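Local coordinates for branched-chain-amino-acid aminotransferase (Pseudomonas aeruginosa, PDB 6NST), which probably catalyses the reversible, pyridoxal-phosphate-dependent exchange of amino groups between leucine, isoleucine or valine and 2-oxoglutarate, the last step of their synthesis, at residues D7-Y12 and L16-D21; G105-G110 and K117-I122; A57-L62 and D78-A83; F53-H58 and W302-K307; R222-T227 and K286-L291. The protein carries 1 engineered substitution. All coordinates share one frame; numbering follows the deposited sequence.

Interaction 1 (D7-Y12 and L16-D21)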
# COMPACT_ATOMS: atom_id res chain seq x y z
N ASP A 7 18.66 35.25 29.41
CA ASP A 7 19.99 35.29 29.97
C ASP A 7 20.57 33.88 30.08
O ASP A 7 19.85 32.91 30.30
CB ASP A 7 19.99 35.95 31.35
CG ASP A 7 19.89 37.46 31.27
OD1 ASP A 7 19.83 37.99 30.14
OD2 ASP A 7 19.87 38.11 32.33
N GLY A 8 21.88 33.79 29.91
CA GLY A 8 22.58 32.53 29.99
C GLY A 8 23.52 32.37 28.82
O GLY A 8 23.86 33.33 28.13
N VAL A 9 23.95 31.13 28.60
CA VAL A 9 24.90 30.81 27.55
C VAL A 9 24.42 29.60 26.77
O VAL A 9 23.64 28.78 27.26
CB VAL A 9 26.32 30.55 28.10
CG1 VAL A 9 26.90 31.83 28.70
CG2 VAL A 9 26.29 29.44 29.14
N ILE A 10 24.89 29.50 25.53
CA ILE A 10 24.63 28.36 24.66
C ILE A 10 25.95 27.90 24.09
O ILE A 10 26.74 28.72 23.58
CB ILE A 10 23.64 28.71 23.53
CG1 ILE A 10 22.27 29.07 24.11
CG2 ILE A 10 23.52 27.55 22.55
CD1 ILE A 10 21.29 29.58 23.07
N TRP A 11 26.22 26.60 24.17
CA TRP A 11 27.39 26.03 23.52
C TRP A 11 27.19 26.08 22.01
O TRP A 11 26.21 25.55 21.49
CB TRP A 11 27.60 24.59 23.99
CG TRP A 11 28.90 23.98 23.57
CD1 TRP A 11 30.07 23.99 24.27
CD2 TRP A 11 29.16 23.26 22.36
NE1 TRP A 11 31.05 23.32 23.57
CE2 TRP A 11 30.51 22.86 22.39
CE3 TRP A 11 28.38 22.92 21.25
CZ2 TRP A 11 31.10 22.13 21.36
CZ3 TRP A 11 28.97 22.20 20.23
CH2 TRP A 11 30.32 21.81 20.29
N TYR A 12 28.11 26.74 21.31
CA TYR A 12 27.96 27.02 19.88
C TYR A 12 29.32 26.78 19.22
O TYR A 12 30.20 27.64 19.28
CB TYR A 12 27.47 28.44 19.66
CG TYR A 12 26.91 28.74 18.29
CD1 TYR A 12 27.15 27.90 17.21
CD2 TYR A 12 26.14 29.87 18.07
CE1 TYR A 12 26.64 28.18 15.95
CE2 TYR A 12 25.62 30.16 16.82
CZ TYR A 12 25.88 29.31 15.77
OH TYR A 12 25.36 29.61 14.53
N LEU A 16 31.25 28.60 24.34
CA LEU A 16 30.04 29.15 24.92
C LEU A 16 29.88 30.59 24.44
O LEU A 16 30.84 31.36 24.44
CB LEU A 16 30.09 29.11 26.45
CG LEU A 16 30.18 27.73 27.11
CD1 LEU A 16 30.50 27.90 28.58
CD2 LEU A 16 28.89 26.95 26.92
N VAL A 17 28.67 30.94 24.03
CA VAL A 17 28.35 32.29 23.60
C VAL A 17 27.12 32.74 24.37
O VAL A 17 26.34 31.92 24.86
CB VAL A 17 28.13 32.38 22.07
CG1 VAL A 17 26.80 31.76 21.68
CG2 VAL A 17 28.24 33.82 21.58
N GLN A 18 26.97 34.05 24.50
CA GLN A 18 25.78 34.60 25.15
C GLN A 18 24.53 34.12 24.43
O GLN A 18 24.52 33.93 23.21
CB GLN A 18 25.83 36.13 25.16
CG GLN A 18 26.99 36.71 25.94
CD GLN A 18 26.89 36.46 27.44
OE1 GLN A 18 25.83 36.09 27.95
NE2 GLN A 18 27.99 36.67 28.15
N TRP A 19 23.47 33.90 25.21
CA TRP A 19 22.24 33.32 24.68
C TRP A 19 21.71 34.12 23.50
O TRP A 19 21.43 33.57 22.43
CB TRP A 19 21.19 33.22 25.78
CG TRP A 19 20.03 32.33 25.45
CD1 TRP A 19 19.01 32.59 24.59
CD2 TRP A 19 19.78 31.03 25.99
NE1 TRP A 19 18.14 31.54 24.55
CE2 TRP A 19 18.58 30.56 25.40
CE3 TRP A 19 20.44 30.21 26.91
CZ2 TRP A 19 18.04 29.31 25.71
CZ3 TRP A 19 19.90 28.97 27.21
CH2 TRP A 19 18.71 28.54 26.61
N ARG A 20 21.57 35.44 23.67
CA ARG A 20 21.05 36.28 22.60
C ARG A 20 22.02 36.40 21.43
O ARG A 20 21.61 36.80 20.34
CB ARG A 20 20.70 37.66 23.14
CG ARG A 20 19.67 37.65 24.25
CD ARG A 20 19.50 39.02 24.87
NE ARG A 20 18.47 39.04 25.91
CZ ARG A 20 18.69 38.75 27.19
NH1 ARG A 20 19.91 38.41 27.59
NH2 ARG A 20 17.70 38.80 28.06
N ASP A 21 23.30 36.07 21.63
CA ASP A 21 24.28 36.10 20.56
C ASP A 21 24.35 34.79 19.78
O ASP A 21 24.98 34.75 18.72
CB ASP A 21 25.68 36.42 21.12
CG ASP A 21 25.78 37.84 21.64
OD1 ASP A 21 25.06 38.72 21.12
OD2 ASP A 21 26.58 38.08 22.57
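I10 lies over the indole face of W19. Its CD1 sits 3.7 Å from the centroid of the five-membered ring of W19 and only 13° off the ring normal, a CH-pi contact. I10 CG1 extends the contact to W19 CE3. W19 CG is anti to its backbone N (chi1 -165°), which turns one face of the indole to the isoleucine. The ring is also held at its NE1, which bonds M3 O.

D7 and R20 form a salt bridge at the open end. D7 OD1 meets R20 NH1 at 2.6 Å, in the plane of the guanidinium, and R20 NH2 adds a weak bond to the same oxygen. The carboxylate plane is turned 75° from the guanidinium, and OD1 takes both bonds. R20 NE has a second acidic partner, D5.

The backbones pair antiparallel. I10 N bonds V17 O at 2.9 Å, and V17 N returns a bond to I10 O at 3.0 Å. W19 N bonds G8 O at 3.0 Å. V17 CG1 comes alongside Y12 CB, and L16 CD2 lies at the edge of the W11 ring.

The two strands form a beta hairpin at the margin of the antiparallel sheet. Strand 9-12 pairs next with strand 118-126, and H25 of the second subunit meets the W19 ring.

Interaction 2 (G105-G110 and K117-I122)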
# COMPACT_ATOMS: atom_id res chain seq x y z
N GLY A 105 25.26 24.82 7.77
CA GLY A 105 25.40 26.26 7.87
C GLY A 105 24.87 26.99 6.66
O GLY A 105 24.15 26.44 5.83
N SER A 106 25.25 28.27 6.56
CA SER A 106 24.84 29.10 5.44
C SER A 106 25.93 29.23 4.38
O SER A 106 26.34 30.34 4.02
CB SER A 106 24.42 30.48 5.95
OG SER A 106 25.43 31.05 6.75
N GLU A 107 26.40 28.10 3.85
CA GLU A 107 27.44 28.11 2.82
C GLU A 107 26.86 28.05 1.42
O GLU A 107 27.14 28.92 0.58
CB GLU A 107 28.42 26.95 3.05
CG GLU A 107 29.46 27.22 4.13
CD GLU A 107 28.84 27.32 5.51
OE1 GLU A 107 27.83 26.63 5.75
OE2 GLU A 107 29.37 28.08 6.35
N GLY A 108 26.03 27.04 1.14
CA GLY A 108 25.37 26.90 -0.14
C GLY A 108 23.86 27.04 -0.00
O GLY A 108 23.31 27.24 1.07
N MET A 109 23.19 26.91 -1.16
CA MET A 109 21.74 27.04 -1.19
C MET A 109 21.07 26.02 -2.10
O MET A 109 19.84 26.06 -2.24
CB MET A 109 21.33 28.46 -1.62
CG MET A 109 20.05 28.95 -0.98
SD MET A 109 20.07 28.80 0.82
CE MET A 109 18.45 29.43 1.22
N GLY A 110 21.83 25.11 -2.73
CA GLY A 110 21.25 24.06 -3.54
C GLY A 110 21.04 22.78 -2.75
O GLY A 110 21.54 22.61 -1.64
N LYS A 117 28.90 23.53 5.63
CA LYS A 117 29.56 23.38 6.92
C LYS A 117 28.55 22.91 7.96
O LYS A 117 27.40 23.34 7.97
CB LYS A 117 30.21 24.69 7.36
CG LYS A 117 31.09 24.56 8.59
CD LYS A 117 31.76 25.89 8.92
CE LYS A 117 32.66 25.78 10.14
NZ LYS A 117 31.90 25.37 11.35
N VAL A 118 28.99 22.01 8.83
CA VAL A 118 28.17 21.47 9.90
C VAL A 118 28.40 22.27 11.17
O VAL A 118 29.55 22.43 11.61
CB VAL A 118 28.47 19.98 10.14
CG1 VAL A 118 27.62 19.44 11.27
CG2 VAL A 118 28.24 19.17 8.87
N HIS A 119 27.32 22.79 11.75
CA HIS A 119 27.36 23.51 13.01
C HIS A 119 26.62 22.72 14.07
O HIS A 119 25.70 21.95 13.77
CB HIS A 119 26.75 24.91 12.87
CG HIS A 119 27.43 25.77 11.85
ND1 HIS A 119 28.20 26.86 12.19
CD2 HIS A 119 27.46 25.70 10.50
CE1 HIS A 119 28.67 27.42 11.09
NE2 HIS A 119 28.23 26.74 10.05
N VAL A 120 27.01 22.92 15.33
CA VAL A 120 26.41 22.22 16.46
C VAL A 120 26.10 23.23 17.55
O VAL A 120 26.95 24.06 17.90
CB VAL A 120 27.34 21.11 17.01
CG1 VAL A 120 26.69 20.41 18.19
CG2 VAL A 120 27.69 20.12 15.91
N ILE A 121 24.88 23.17 18.10
CA ILE A 121 24.49 24.01 19.23
C ILE A 121 23.85 23.15 20.30
O ILE A 121 23.17 22.16 20.00
CB ILE A 121 23.53 25.15 18.81
CG1 ILE A 121 22.30 24.59 18.08
CG2 ILE A 121 24.25 26.17 17.97
CD1 ILE A 121 21.05 24.53 18.95
N ILE A 122 24.10 23.51 21.56
CA ILE A 122 23.51 22.79 22.68
C ILE A 122 22.95 23.81 23.66
O ILE A 122 23.70 24.44 24.43
CB ILE A 122 24.52 21.87 23.38
CG1 ILE A 122 25.14 20.90 22.36
CG2 ILE A 122 23.84 21.09 24.50
CD1 ILE A 122 26.19 19.99 22.93
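G105 starts the contact by donating its N-H to K117 O. The bond is short, 2.6 Å from G105 N to K117 O. G105 has no side chain, and the H119 ring comes close to its main chain, with H119 CD2 3.4 Å from G105 CA. H119 is steered from its other nitrogen, since ND1 bonds D13.

E107 turns back toward the strand. Its chain bends at chi2 (67°), which carries the carboxylate over to the backbone of K117. K117 N makes a weak bond to E107 OE1 at 3.3 Å, and K117 CB lies 3.5 Å from the same oxygen. E107 OE2 is near the H119 ring plane but 4.1 Å from H119 NE2. That nitrogen is buried with no partner in the model. K117 NZ lies above the H119 ring, toward its rim.

Strands 96-104 and 118-126 are antiparallel neighbours in the sheet. The contact is the base of the long loop that joins them, a beta-hairpin connection.

Interaction 3 (A57-L62 and D78-A83). With SO4 (sulfate ion), chain G.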
# COMPACT_ATOMS: atom_id res chain seq x y z
N ALA A 57 23.37 7.55 25.75
CA ALA A 57 22.39 7.06 24.78
C ALA A 57 21.89 8.19 23.88
O ALA A 57 21.63 7.98 22.69
CB ALA A 57 21.23 6.39 25.49
N HIS A 58 21.74 9.40 24.43
CA HIS A 58 21.28 10.51 23.62
C HIS A 58 22.38 11.01 22.69
O HIS A 58 22.11 11.40 21.55
CB HIS A 58 20.76 11.63 24.52
CG HIS A 58 19.42 11.34 25.12
ND1 HIS A 58 18.24 11.52 24.44
CD2 HIS A 58 19.08 10.85 26.34
CE1 HIS A 58 17.23 11.16 25.21
NE2 HIS A 58 17.71 10.76 26.37
N THR A 59 23.63 11.02 23.17
CA THR A 59 24.75 11.41 22.32
C THR A 59 25.00 10.37 21.23
O THR A 59 25.28 10.73 20.08
CB THR A 59 26.00 11.62 23.17
OG1 THR A 59 25.79 12.72 24.06
CG2 THR A 59 27.21 11.92 22.29
N ASP A 60 24.88 9.08 21.57
CA ASP A 60 25.06 8.04 20.57
C ASP A 60 23.97 8.10 19.50
O ASP A 60 24.24 7.86 18.32
CB ASP A 60 25.06 6.66 21.23
CG ASP A 60 26.37 6.35 21.92
OD1 ASP A 60 27.35 7.09 21.71
OD2 ASP A 60 26.42 5.35 22.68
N ARG A 61 22.74 8.41 19.90
CA ARG A 61 21.66 8.51 18.92
C ARG A 61 21.83 9.73 18.04
O ARG A 61 21.47 9.70 16.85
CB ARG A 61 20.30 8.53 19.61
CG ARG A 61 19.14 8.31 18.67
CD ARG A 61 17.85 8.09 19.43
NE ARG A 61 17.43 9.28 20.17
CZ ARG A 61 16.35 9.34 20.94
NH1 ARG A 61 16.04 10.46 21.57
NH2 ARG A 61 15.57 8.27 21.07
N LEU A 62 22.39 10.82 18.58
CA LEU A 62 22.68 11.99 17.76
C LEU A 62 23.67 11.65 16.66
O LEU A 62 23.47 12.01 15.49
CB LEU A 62 23.21 13.13 18.63
CG LEU A 62 23.34 14.48 17.92
CD1 LEU A 62 21.97 15.05 17.59
CD2 LEU A 62 24.15 15.46 18.77
N ASP A 78 32.82 12.51 23.02
CA ASP A 78 33.31 12.99 24.31
C ASP A 78 33.17 14.51 24.43
O ASP A 78 32.86 15.02 25.51
CB ASP A 78 34.77 12.58 24.52
CG ASP A 78 35.30 12.97 25.88
OD1 ASP A 78 34.89 12.35 26.88
OD2 ASP A 78 36.12 13.91 25.96
N GLU A 79 33.38 15.23 23.33
CA GLU A 79 33.17 16.68 23.35
C GLU A 79 31.69 17.01 23.52
O GLU A 79 31.34 17.93 24.26
CB GLU A 79 33.72 17.32 22.08
CG GLU A 79 35.19 17.04 21.83
CD GLU A 79 35.71 17.80 20.63
OE1 GLU A 79 35.91 19.03 20.75
OE2 GLU A 79 35.91 17.17 19.57
N ILE A 80 30.82 16.27 22.83
CA ILE A 80 29.39 16.54 22.93
C ILE A 80 28.87 16.23 24.33
O ILE A 80 28.08 16.99 24.90
CB ILE A 80 28.62 15.76 21.85
CG1 ILE A 80 29.03 16.24 20.46
CG2 ILE A 80 27.12 15.92 22.03
CD1 ILE A 80 28.86 17.73 20.26
N ASN A 81 29.31 15.10 24.90
CA ASN A 81 28.95 14.79 26.28
C ASN A 81 29.41 15.89 27.23
O ASN A 81 28.67 16.30 28.13
CB ASN A 81 29.54 13.44 26.70
CG ASN A 81 28.94 12.28 25.94
OD1 ASN A 81 27.78 11.94 26.13
ND2 ASN A 81 29.74 11.65 25.09
N GLU A 82 30.64 16.38 27.04
CA GLU A 82 31.15 17.44 27.89
C GLU A 82 30.41 18.75 27.65
O GLU A 82 30.12 19.49 28.59
CB GLU A 82 32.65 17.61 27.66
CG GLU A 82 33.42 18.05 28.89
CD GLU A 82 33.42 16.99 29.98
OE1 GLU A 82 33.33 15.79 29.64
OE2 GLU A 82 33.51 17.36 31.17
N ALA A 83 30.09 19.05 26.39
CA ALA A 83 29.37 20.28 26.08
C ALA A 83 27.94 20.23 26.60
O ALA A 83 27.41 21.25 27.05
CB ALA A 83 29.37 20.53 24.57
S SO4 G . 12.59 9.66 23.55
O1 SO4 G . 13.87 9.12 23.09
O2 SO4 G . 12.75 11.07 23.87
O3 SO4 G . 11.59 9.51 22.50
O4 SO4 G . 12.16 8.94 24.75
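T59 and N81 meet through their polar ends. T59 OG1 lies 3.0 Å from N81 OD1. This is a possible hydrogen bond, but L55 O competes for the same hydroxyl proton. The threonine has OG1 anti to its carbonyl carbon (chi1 -64°). That puts OG1 beside the backbone N, able to serve either acceptor, and leaves CG2 to meet I80. N81 has CG anti to its own carbonyl carbon, and the amide then leans across to the other helix.

The apolar part is slight. I80 CG2 is 4.0 Å from T59 CG2 and 4.4 Å from L62 CD2. The helix segments stand well apart, with axes 10.0 Å apart at 130°.

R61 points to another side of its helix. Its chain bends at chi3 (66°), and the guanidinium ends edge-on to a sulfate. Sulfate O1 lies in the guanidinium plane and takes R61 NH2 at 2.8 Å and R61 NH1 at 3.0 Å. R61 NE is paired with E39, which also holds H58 ND1. T257, T221 and the backbone N of I220 complete the sulfate site.

One face of helix 55-68 is thus buried against helix 77-89, while another binds an anion. R61 also packs on K160, the probable cofactor lysine. The ion, probably from the crystallisation liquor, probably marks the site that takes the cofactor phosphate in related class IV aminotransferases.

Interaction 4 (F53-H58 and W302-K307)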
# COMPACT_ATOMS: atom_id res chain seq x y z
N PHE A 53 20.20 12.37 32.46
CA PHE A 53 19.72 11.00 32.39
C PHE A 53 20.10 10.39 31.04
O PHE A 53 19.66 10.88 29.99
CB PHE A 53 18.21 10.93 32.60
CG PHE A 53 17.67 9.54 32.58
CD1 PHE A 53 17.97 8.64 33.59
CD2 PHE A 53 16.86 9.11 31.54
CE1 PHE A 53 17.47 7.35 33.57
CE2 PHE A 53 16.35 7.83 31.52
CZ PHE A 53 16.66 6.95 32.53
N ARG A 54 20.90 9.32 31.08
CA ARG A 54 21.35 8.60 29.90
C ARG A 54 21.95 9.56 28.87
O ARG A 54 21.50 9.67 27.73
CB ARG A 54 20.22 7.77 29.29
CG ARG A 54 19.58 6.82 30.28
CD ARG A 54 18.86 5.68 29.58
NE ARG A 54 19.79 4.78 28.91
CZ ARG A 54 19.43 3.65 28.31
NH1 ARG A 54 18.16 3.27 28.30
NH2 ARG A 54 20.35 2.89 27.73
N LEU A 55 23.00 10.26 29.31
CA LEU A 55 23.71 11.16 28.41
C LEU A 55 24.30 10.41 27.23
O LEU A 55 24.25 10.89 26.09
CB LEU A 55 24.80 11.90 29.19
CG LEU A 55 25.72 12.80 28.36
CD1 LEU A 55 24.90 13.85 27.63
CD2 LEU A 55 26.78 13.45 29.24
N GLN A 56 24.86 9.22 27.48
CA GLN A 56 25.53 8.48 26.42
C GLN A 56 24.55 8.03 25.34
O GLN A 56 24.85 8.11 24.14
CB GLN A 56 26.27 7.28 27.02
CG GLN A 56 26.95 6.37 26.00
CD GLN A 56 28.19 6.99 25.37
OE1 GLN A 56 28.59 8.10 25.73
NE2 GLN A 56 28.80 6.27 24.44
N ALA A 57 23.37 7.55 25.75
CA ALA A 57 22.39 7.06 24.78
C ALA A 57 21.89 8.19 23.88
O ALA A 57 21.63 7.98 22.69
CB ALA A 57 21.23 6.39 25.49
N HIS A 58 21.74 9.40 24.43
CA HIS A 58 21.28 10.51 23.62
C HIS A 58 22.38 11.01 22.69
O HIS A 58 22.11 11.40 21.55
CB HIS A 58 20.76 11.63 24.52
CG HIS A 58 19.42 11.34 25.12
ND1 HIS A 58 18.24 11.52 24.44
CD2 HIS A 58 19.08 10.85 26.34
CE1 HIS A 58 17.23 11.16 25.21
NE2 HIS A 58 17.71 10.76 26.37
N TRP A 302 23.52 5.68 34.22
CA TRP A 302 22.47 6.42 33.52
C TRP A 302 22.26 7.82 34.08
O TRP A 302 21.44 8.57 33.54
CB TRP A 302 21.15 5.63 33.57
CG TRP A 302 21.15 4.41 32.69
CD1 TRP A 302 22.16 4.00 31.86
CD2 TRP A 302 20.10 3.45 32.55
NE1 TRP A 302 21.79 2.84 31.21
CE2 TRP A 302 20.53 2.49 31.62
CE3 TRP A 302 18.83 3.32 33.11
CZ2 TRP A 302 19.74 1.40 31.24
CZ3 TRP A 302 18.04 2.24 32.74
CH2 TRP A 302 18.50 1.30 31.81
N ARG A 303 22.98 8.20 35.13
CA ARG A 303 22.89 9.53 35.72
C ARG A 303 24.29 10.13 35.74
O ARG A 303 25.13 9.76 36.56
CB ARG A 303 22.29 9.48 37.12
CG ARG A 303 20.84 9.03 37.16
CD ARG A 303 20.33 8.95 38.58
NE ARG A 303 21.07 7.97 39.36
CZ ARG A 303 20.75 6.68 39.42
NH1 ARG A 303 19.71 6.22 38.75
NH2 ARG A 303 21.48 5.85 40.16
N THR A 304 24.55 11.07 34.82
CA THR A 304 25.85 11.70 34.69
C THR A 304 25.79 13.07 35.36
O THR A 304 25.09 13.97 34.89
CB THR A 304 26.25 11.83 33.22
OG1 THR A 304 26.32 10.52 32.63
CG2 THR A 304 27.60 12.51 33.08
N LEU A 305 26.53 13.21 36.47
CA LEU A 305 26.56 14.48 37.19
C LEU A 305 27.04 15.61 36.29
O LEU A 305 27.90 15.42 35.43
CB LEU A 305 27.47 14.36 38.42
CG LEU A 305 26.99 13.42 39.53
CD1 LEU A 305 27.97 13.40 40.69
CD2 LEU A 305 25.60 13.84 40.00
N VAL A 306 26.46 16.79 36.50
CA VAL A 306 26.76 17.94 35.66
C VAL A 306 27.94 18.74 36.21
O VAL A 306 28.80 19.20 35.46
CB VAL A 306 25.50 18.81 35.50
CG1 VAL A 306 25.82 20.10 34.81
CG2 VAL A 306 24.43 18.04 34.73
N LYS A 307 27.99 18.92 37.53
CA LYS A 307 29.10 19.64 38.16
C LYS A 307 30.21 18.67 38.56
O LYS A 307 30.79 17.99 37.71
CB LYS A 307 28.61 20.41 39.37
O HOH W 1 23.80 9.68 31.82
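W302 O takes the backbone N of R54 in a short, nearly straight hydrogen bond, 2.6 Å with an angle of 170° at the proton. F53 CA adds a CA-H...O contact to the same oxygen at 3.2 Å. A water lies close by. It accepts from L55 N at 2.7 Å and bonds T304 OG1 at 2.8 Å. It therefore ties the first turn of the helix to the strand.

R54 lies flat on W302. The guanidinium and the indole are stacked with planes 16° apart and centres 4.1 Å apart. R54 CD sits over the five-membered ring of W302, a CH-pi contact, and R54 CZ stands off-centre in a cation-pi contact. The chain of R54 bends at chi3 (68°), which lays the guanidinium along the indole. R54 NH1 is also bonded to N223 OD1, which would help fix this pose. The F53 side chain lies beside W302, with F53 CE1 4.1 Å from W302 CB. On the other side of the water, L55 CD2 touches T304 CG2.

F53 and R303 form an antiparallel non-hydrogen-bonded pair. H299 stacks on W302 as well. R54 holds the N-cap position of helix 55-68. The arrangement is a strand-to-helix turn met by a C-terminal edge strand, which adds to the antiparallel sheet.

Interaction 5 (R222-T227 and K286-L291)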
# COMPACT_ATOMS: atom_id res chain seq x y z
N ARG A 222 11.32 4.68 25.94
CA ARG A 222 10.74 3.37 25.69
C ARG A 222 11.71 2.26 26.06
O ARG A 222 11.32 1.24 26.65
CB ARG A 222 10.34 3.26 24.22
CG ARG A 222 9.90 1.88 23.78
CD ARG A 222 9.77 1.81 22.27
NE ARG A 222 9.20 0.54 21.82
CZ ARG A 222 9.92 -0.56 21.61
NH1 ARG A 222 11.23 -0.55 21.80
NH2 ARG A 222 9.32 -1.67 21.20
N ASN A 223 13.00 2.44 25.75
CA ASN A 223 13.99 1.42 26.08
C ASN A 223 14.18 1.29 27.58
O ASN A 223 14.41 0.19 28.09
CB ASN A 223 15.32 1.75 25.39
CG ASN A 223 16.39 0.71 25.68
OD1 ASN A 223 17.07 0.76 26.70
ND2 ASN A 223 16.55 -0.24 24.76
N THR A 224 14.10 2.41 28.31
CA THR A 224 14.21 2.34 29.76
C THR A 224 13.02 1.61 30.38
O THR A 224 13.18 0.88 31.36
CB THR A 224 14.34 3.74 30.36
OG1 THR A 224 13.13 4.48 30.11
CG2 THR A 224 15.51 4.48 29.75
N ILE A 225 11.83 1.81 29.82
CA ILE A 225 10.65 1.14 30.35
C ILE A 225 10.74 -0.36 30.13
O ILE A 225 10.35 -1.15 31.00
CB ILE A 225 9.36 1.75 29.75
CG1 ILE A 225 8.78 2.81 30.68
CG2 ILE A 225 8.32 0.67 29.50
CD1 ILE A 225 9.68 3.99 30.93
N LEU A 226 11.26 -0.79 28.97
CA LEU A 226 11.48 -2.21 28.75
C LEU A 226 12.43 -2.79 29.79
O LEU A 226 12.23 -3.92 30.27
CB LEU A 226 12.04 -2.46 27.34
CG LEU A 226 11.38 -1.86 26.10
CD1 LEU A 226 11.86 -2.57 24.84
CD2 LEU A 226 9.86 -1.88 26.18
N THR A 227 13.46 -2.03 30.17
CA THR A 227 14.36 -2.45 31.23
C THR A 227 13.65 -2.48 32.58
O THR A 227 13.76 -3.45 33.33
CB THR A 227 15.57 -1.52 31.29
OG1 THR A 227 16.26 -1.55 30.03
CG2 THR A 227 16.53 -1.95 32.39
N LYS A 286 6.29 5.41 38.69
CA LYS A 286 7.08 5.56 39.91
C LYS A 286 8.52 5.11 39.70
O LYS A 286 9.46 5.81 40.09
CB LYS A 286 6.43 4.76 41.05
CG LYS A 286 7.24 4.72 42.33
CD LYS A 286 7.16 6.03 43.10
CE LYS A 286 7.83 5.91 44.46
NZ LYS A 286 7.27 4.77 45.25
N ALA A 287 8.70 3.95 39.06
CA ALA A 287 10.04 3.43 38.84
C ALA A 287 10.86 4.35 37.95
O ALA A 287 12.06 4.53 38.17
CB ALA A 287 9.97 2.03 38.24
N TYR A 288 10.23 4.95 36.93
CA TYR A 288 10.97 5.84 36.04
C TYR A 288 11.34 7.14 36.75
O TYR A 288 12.46 7.64 36.58
CB TYR A 288 10.16 6.12 34.78
CG TYR A 288 10.88 7.03 33.81
CD1 TYR A 288 11.86 6.54 32.96
CD2 TYR A 288 10.57 8.39 33.75
CE1 TYR A 288 12.53 7.38 32.08
CE2 TYR A 288 11.23 9.23 32.87
CZ TYR A 288 12.21 8.72 32.04
OH TYR A 288 12.86 9.55 31.16
N PHE A 289 10.42 7.70 37.53
CA PHE A 289 10.72 8.94 38.25
C PHE A 289 11.78 8.71 39.33
O PHE A 289 12.66 9.55 39.53
CB PHE A 289 9.45 9.52 38.87
CG PHE A 289 8.66 10.37 37.92
CD1 PHE A 289 8.73 11.75 37.99
CD2 PHE A 289 7.84 9.80 36.96
CE1 PHE A 289 8.00 12.54 37.13
CE2 PHE A 289 7.11 10.58 36.09
CZ PHE A 289 7.19 11.96 36.17
N ASP A 290 11.71 7.57 40.03
CA ASP A 290 12.75 7.24 41.00
C ASP A 290 14.11 7.09 40.33
O ASP A 290 15.13 7.44 40.92
CB ASP A 290 12.39 5.95 41.75
CG ASP A 290 11.20 6.13 42.68
OD1 ASP A 290 10.80 7.29 42.91
OD2 ASP A 290 10.68 5.11 43.17
N LEU A 291 14.13 6.56 39.10
CA LEU A 291 15.39 6.34 38.41
C LEU A 291 16.02 7.65 37.97
O LEU A 291 17.21 7.91 38.22
CB LEU A 291 15.17 5.41 37.22
CG LEU A 291 16.41 5.05 36.40
CD1 LEU A 291 17.36 4.19 37.22
CD2 LEU A 291 16.00 4.35 35.11
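Helix 220-231 and helix 279-292 pack against each other here, and the link is the ring of Y288 set against T224 and I225. The nearest CA atoms, those of I225 and Y288, are 7.4 Å apart. Y288 CG is anti to the backbone N (chi1 -180°), and the ring reaches across to the facing helix.

T224 OG1 lies 3.6 Å from Y288 CE1 and touches the ring obliquely. This is van der Waals contact with a ring carbon; the hydroxyl itself bonds T221 O, one turn back in its own helix. I225 CD1 meets Y288 CD1 at 3.9 Å, the two side chains crossing at about a right angle. The chi1 of I225, -96°, is well off a staggered value, which suggests some strain.

The pair is a helix-helix contact beside the mixed sheet. I225 also packs on F201 of strand 199-204, so one side chain serves both sheet and helix. Y288 lies further against T221 and L228 of helix 220-231.

Within the first segment, N223 O receives two donors. T227 N and T227 OG1 both bond it at 3.2 Å, and they come from opposite faces of its plane. L291 O of the second helix bonds R303.

Overall arrangement
Interactions 1, 2 and 4 share the antiparallel sheet. Interactions 1 and 2 join directly, as I122 N lies 2.9 Å from W11 O, a probable hydrogen bond. A83 packs on both, through W11 and I122, which brings helix 77-89 of interaction 3 against the sheet. Interactions 3 and 4 lie on helix 55-68, their centres about 9 Å apart. Interaction 4 leads on to interaction 5. W302 CE3 packs on L291 CD2 at 3.6 Å, and R303 NH1 is 3.1 Å from L291 O, a probable hydrogen bond. Interaction 3 comes closest to the active site: R61 holds the sulfate and packs on K160, which carries no cofactor here, and the L62 side chain is about 7 Å from that of K160.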